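Local coordinates for Lmo2349 protein (Listeria monocytogenes, PDB 4GVO), which probably serves as the substrate-binding component of an ABC transporter that takes up L-cystine, at residues 36-41 against 218-223; 200-203 against 208-211. All blocks are in the same frame, centred on the assembly; numbering follows the deposited sequence. Where two conformers were deposited one is given.

Interaction 1: 36-41 against 218-223; sequences VELVKE and QSIIDD
Ile-220, near the C-terminal end of helix 207-222, pushes its side chain against Leu-38 and Glu-41, which stand one helical turn apart on helix 34-44. The tightest meeting is between the methyl tip of the isoleucine and the aliphatic part of the glutamate: CD1 of Ile-220 lies 3.6 Å from CG of Glu-41, and CG1 of Ile-220 follows at 3.8 Å from that same CG. The two chains run past each other in opposite directions, the CG1-CD1 arm of the isoleucine lying along CB and CG of the glutamate. On the inner side, CD1 of Leu-38 reaches CG2 of Ile-220 more loosely, at 4.1 Å. That leucine starts out tangential to the contact, but with CG anti to the backbone N (chi1 -178°) one of its methyls is carried across to the isoleucine. A beta-branched residue suits this place because CG2 goes to the leucine, while the longer CG1-CD1 arm lies chiefly along the glutamate and also reaches the leucine.

No hydrogen bond joins the two segments, and their outer side is polar. Glu-41 bends at chi2 (64°), which turns its carboxylate away from the apolar patch and toward basic partners: OE1 forms a salt bridge with Lys-44, and OE2 one with Arg-45. Arg-45 also pairs with Asp-223, just past the end of helix 207-222. The two carboxylates, with OE2 of Glu-41 5.7 Å from OD2 of Asp-223, thus share an arginine that probably offsets their like charges. Deeper in, Leu-38 also rests on Phe-200 of strand 191-202 and on Leu-226 of helix 225-234, while Val-39 faces Phe-51 and Phe-53 of strand 49-55, so helix 34-44 is packed between the sheet and the two C-terminal helices.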
loop_
_atom_site.group_PDB
_atom_site.type_symbol
_atom_site.label_atom_id
_atom_site.label_comp_id
_atom_site.label_asym_id
_atom_site.label_seq_id
_atom_site.Cartn_x
_atom_site.Cartn_y
_atom_site.Cartn_z
ATOM N N VAL A 36 7.565 -1.953 8.222
ATOM C CA VAL A 36 7.928 -2.046 9.629
ATOM C C VAL A 36 9.428 -2.016 9.812
ATOM O O VAL A 36 9.945 -1.228 10.635
ATOM C CB VAL A 36 7.292 -3.273 10.249
ATOM C CG1 VAL A 36 7.806 -3.511 11.690
ATOM C CG2 VAL A 36 5.774 -3.146 10.173
ATOM N N GLU A 37 10.142 -2.837 9.037
ATOM C CA GLU A 37 11.586 -2.877 9.139
ATOM C C GLU A 37 12.233 -1.571 8.683
ATOM O O GLU A 37 13.235 -1.131 9.265
ATOM C CB GLU A 37 12.151 -4.094 8.417
ATOM C CG GLU A 37 11.656 -5.400 9.047
ATOM C CD GLU A 37 12.027 -5.635 10.503
ATOM O OE1 GLU A 37 13.029 -5.060 10.992
ATOM O OE2 GLU A 37 11.343 -6.449 11.168
ATOM N N LEU A 38 11.651 -0.909 7.678
ATOM C CA LEU A 38 12.169 0.406 7.278
ATOM C C LEU A 38 12.032 1.414 8.422
ATOM O O LEU A 38 12.947 2.156 8.693
ATOM C CB LEU A 38 11.497 0.923 6.000
ATOM C CG LEU A 38 12.000 2.263 5.487
ATOM C CD1 LEU A 38 13.492 2.239 5.200
ATOM C CD2 LEU A 38 11.189 2.608 4.259
ATOM N N VAL A 39 10.877 1.481 9.062
ATOM C CA VAL A 39 10.675 2.378 10.194
ATOM C C VAL A 39 11.692 2.075 11.303
ATOM O O VAL A 39 12.233 2.977 11.932
ATOM C CB VAL A 39 9.220 2.331 10.707
ATOM C CG1 VAL A 39 9.114 3.054 12.040
ATOM C CG2 VAL A 39 8.294 2.944 9.677
ATOM N N LYS A 40 11.944 0.807 11.587
ATOM C CA LYS A 40 12.937 0.445 12.609
ATOM C C LYS A 40 14.349 0.916 12.240
ATOM O O LYS A 40 15.116 1.340 13.082
ATOM C CB LYS A 40 12.904 -1.063 12.895
ATOM C CG LYS A 40 11.619 -1.537 13.573
ATOM C CD LYS A 40 11.658 -3.020 13.923
ATOM C CE LYS A 40 10.492 -3.439 14.802
ATOM N NZ LYS A 40 10.761 -4.794 15.379
ATOM N N GLU A 41 14.691 0.824 10.968
ATOM C CA GLU A 41 15.961 1.325 10.464
ATOM C C GLU A 41 16.052 2.844 10.579
ATOM O O GLU A 41 17.080 3.389 10.966
ATOM C CB GLU A 41 16.191 0.838 9.032
ATOM C CG GLU A 41 17.558 1.157 8.485
ATOM C CD GLU A 41 18.682 0.445 9.241
ATOM O OE1 GLU A 41 18.456 -0.658 9.787
ATOM O OE2 GLU A 41 19.781 1.016 9.306
ATOM N N GLN A 218 17.195 9.073 3.369
ATOM C CA GLN A 218 18.222 9.320 2.367
ATOM C C GLN A 218 19.509 8.579 2.717
ATOM O O GLN A 218 20.173 8.058 1.849
ATOM C CB GLN A 218 18.512 10.817 2.252
ATOM C CG GLN A 218 19.386 11.140 1.052
ATOM C CD GLN A 218 18.665 10.778 -0.246
ATOM O OE1 GLN A 218 17.565 11.271 -0.505
ATOM N NE2 GLN A 218 19.265 9.920 -1.054
ATOM N N SER A 219 19.870 8.537 3.999
ATOM C CA SER A 219 21.077 7.784 4.381
ATOM C C SER A 219 20.919 6.280 4.170
ATOM O O SER A 219 21.877 5.590 3.836
ATOM C CB SER A 219 21.502 8.100 5.819
ATOM O OG SER A 219 20.642 7.554 6.780
ATOM N N ILE A 220 19.709 5.765 4.341
ATOM C CA ILE A 220 19.375 4.378 4.058
ATOM C C ILE A 220 19.476 4.060 2.569
ATOM O O ILE A 220 19.916 2.978 2.183
ATOM C CB ILE A 220 17.988 4.075 4.655
ATOM C CG1 ILE A 220 18.075 4.091 6.195
ATOM C CG2 ILE A 220 17.385 2.756 4.166
ATOM C CD1 ILE A 220 16.725 4.233 6.892
ATOM N N ILE A 221 19.032 4.986 1.740
ATOM C CA ILE A 221 19.270 4.865 0.304
ATOM C C ILE A 221 20.771 4.872 0.007
ATOM O O ILE A 221 21.285 3.998 -0.725
ATOM C CB ILE A 221 18.522 5.983 -0.448
ATOM C CG1 ILE A 221 17.019 5.675 -0.441
ATOM C CG2 ILE A 221 19.106 6.139 -1.871
ATOM C CD1 ILE A 221 16.163 6.873 -0.835
ATOM N N ASP A 222 21.461 5.832 0.570
ATOM C CA ASP A 222 22.829 6.157 0.138
ATOM C C ASP A 222 23.831 5.045 0.481
ATOM O O ASP A 222 24.816 4.840 -0.247
ATOM C CB ASP A 222 23.315 7.474 0.726
ATOM C CG ASP A 222 22.626 8.701 0.123
ATOM O OD1 ASP A 222 21.880 8.561 -0.845
ATOM O OD2 ASP A 222 22.809 9.819 0.631
ATOM N N ASP A 223 23.572 4.323 1.575
ATOM C CA ASP A 223 24.441 3.227 1.965
ATOM C C ASP A 223 24.050 1.831 1.451
ATOM O O ASP A 223 24.708 0.846 1.797
ATOM C CB ASP A 223 24.718 3.256 3.471
ATOM C CG ASP A 223 23.575 2.736 4.316
ATOM O OD1 ASP A 223 22.593 2.217 3.748
ATOM O OD2 ASP A 223 23.696 2.841 5.559
#

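Interaction 2: 200-203 against 208-211; sequences FMLG and KLSK
Leu-202 of strand 191-202 directs its isobutyl group toward the first turn of helix 207-222, where it meets Leu-209 and Ser-210. The two leucines meet at an oblique angle. CD2 of Leu-202 lies 3.8 Å from CD2 of Leu-209 and equally 3.8 Å from its CG, so this methyl rests against the branch point of its partner as well as against one arm; it also touches CB of Ser-210. Leu-209 presents that fork because its CG is anti to the backbone N (chi1 177°).

The other methyl of Leu-202 turns to the serine: CD1 stands 3.8 Å from OG of Ser-210 and 4.1 Å from CB. This is plain van der Waals contact, and no hydrogen bond crosses between the segments. Leu-202 itself is not in a relaxed leucine rotamer, for its chi2 of 92° falls between the usual staggered values. Serine suits the site by being small, letting the helix backbone come close, with CA of Ser-210 7.3 Å from CA of Leu-202. Leucine, by contrast, supplies bulk where the helix presents a side chain to the strand.

Ile-72 of strand 72-73 touches both leucines and adds to the apolar cluster, while Ser-210 also packs on Leu-88 of the neighbouring strand 88-89. Between strand and helix, the chain turns back within a few residues, and the amide of Gly-203 is hydrogen-bonded to Glu-206 OE1. The result is a strand followed by a helix that packs back on the sheet, in keeping with the alpha/beta lobes of periplasmic-type solute-binding proteins.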
loop_
_atom_site.group_PDB
_atom_site.type_symbol
_atom_site.label_atom_id
_atom_site.label_comp_id
_atom_site.label_asym_id
_atom_site.label_seq_id
_atom_site.Cartn_x
_atom_site.Cartn_y
_atom_site.Cartn_z
ATOM N N PHE A 200 5.767 8.088 3.605
ATOM C CA PHE A 200 5.114 8.215 4.905
ATOM C C PHE A 200 4.134 9.390 4.909
ATOM O O PHE A 200 4.328 10.370 4.181
ATOM C CB PHE A 200 6.136 8.393 6.019
ATOM C CG PHE A 200 7.113 7.259 6.103
ATOM C CD1 PHE A 200 6.701 6.047 6.596
ATOM C CD2 PHE A 200 8.448 7.387 5.671
ATOM C CE1 PHE A 200 7.550 4.984 6.676
ATOM C CE2 PHE A 200 9.306 6.288 5.706
ATOM C CZ PHE A 200 8.869 5.093 6.242
ATOM N N MET A 201 3.098 9.277 5.731
ATOM C CA MET A 201 2.148 10.331 5.891
ATOM C C MET A 201 2.164 10.823 7.302
ATOM O O MET A 201 2.228 10.021 8.242
ATOM C CB MET A 201 0.729 9.871 5.514
ATOM C CG MET A 201 0.630 9.500 4.045
ATOM S SD MET A 201 -1.022 8.990 3.517
ATOM C CE MET A 201 -1.972 10.467 3.865
ATOM N N LEU A 202 2.100 12.139 7.451
ATOM C CA LEU A 202 2.182 12.810 8.757
ATOM C C LEU A 202 1.112 13.896 8.833
ATOM O O LEU A 202 0.513 14.269 7.855
ATOM C CB LEU A 202 3.567 13.450 8.930
ATOM C CG LEU A 202 4.785 12.535 8.764
ATOM C CD1 LEU A 202 5.322 12.530 7.318
ATOM C CD2 LEU A 202 5.887 12.952 9.745
ATOM N N GLY A 203 0.934 14.448 10.024
ATOM C CA GLY A 203 0.147 15.670 10.144
ATOM C C GLY A 203 0.858 16.845 9.535
ATOM O O GLY A 203 2.085 16.894 9.529
ATOM N N LYS A 208 9.126 19.158 11.162
ATOM C CA LYS A 208 10.433 18.813 11.677
ATOM C C LYS A 208 10.632 17.324 11.603
ATOM O O LYS A 208 11.662 16.848 11.115
ATOM C CB LYS A 208 10.624 19.343 13.137
ATOM C CG LYS A 208 11.938 18.933 13.766
ATOM C CD LYS A 208 12.176 19.596 15.107
ATOM C CE LYS A 208 13.459 19.066 15.728
ATOM N NZ LYS A 208 13.667 19.613 17.096
ATOM N N LEU A 209 9.657 16.587 12.090
ATOM C CA LEU A 209 9.727 15.111 12.013
ATOM C C LEU A 209 9.856 14.625 10.572
ATOM O O LEU A 209 10.656 13.739 10.263
ATOM C CB LEU A 209 8.523 14.487 12.686
ATOM C CG LEU A 209 8.366 12.973 12.646
ATOM C CD1 LEU A 209 9.576 12.327 13.317
ATOM C CD2 LEU A 209 7.060 12.585 13.346
ATOM N N SER A 210 9.079 15.209 9.664
ATOM C CA SER A 210 9.146 14.812 8.250
ATOM C C SER A 210 10.551 15.003 7.677
ATOM O O SER A 210 11.075 14.123 6.951
ATOM C CB SER A 210 8.106 15.600 7.452
ATOM O OG SER A 210 7.974 15.049 6.175
ATOM N N LYS A 211 11.168 16.146 8.002
ATOM C CA LYS A 211 12.540 16.407 7.555
ATOM C C LYS A 211 13.538 15.376 8.106
ATOM O O LYS A 211 14.421 14.927 7.362
ATOM C CB LYS A 211 12.940 17.815 7.943
ATOM C CG LYS A 211 14.272 18.282 7.408
ATOM C CD LYS A 211 14.555 19.700 7.876
ATOM C CE LYS A 211 16.008 20.092 7.642
ATOM N NZ LYS A 211 16.292 21.476 8.148
#

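Helix 207-222 takes part in both contacts, with its first turn in interaction 2 and its last in interaction 1, whose centres lie about 15 Å apart. Interaction 2 is local, strand against the helix that follows it, and all its touching residues are buried. Interaction 1 joins helices far apart in sequence through apolar contacts alone, with charged groups along its outer side that pair with residues beyond the two segments. Phe-200 links them: its ring atom CE1 lies 3.7 Å from CG2 of Val-39. One strand thus serves two helices, Leu-202 packing on helix 207-222 and Phe-200 on helix 34-44. The side chains of Leu-38 and Leu-202 are each about 14 Å from the bound histidine.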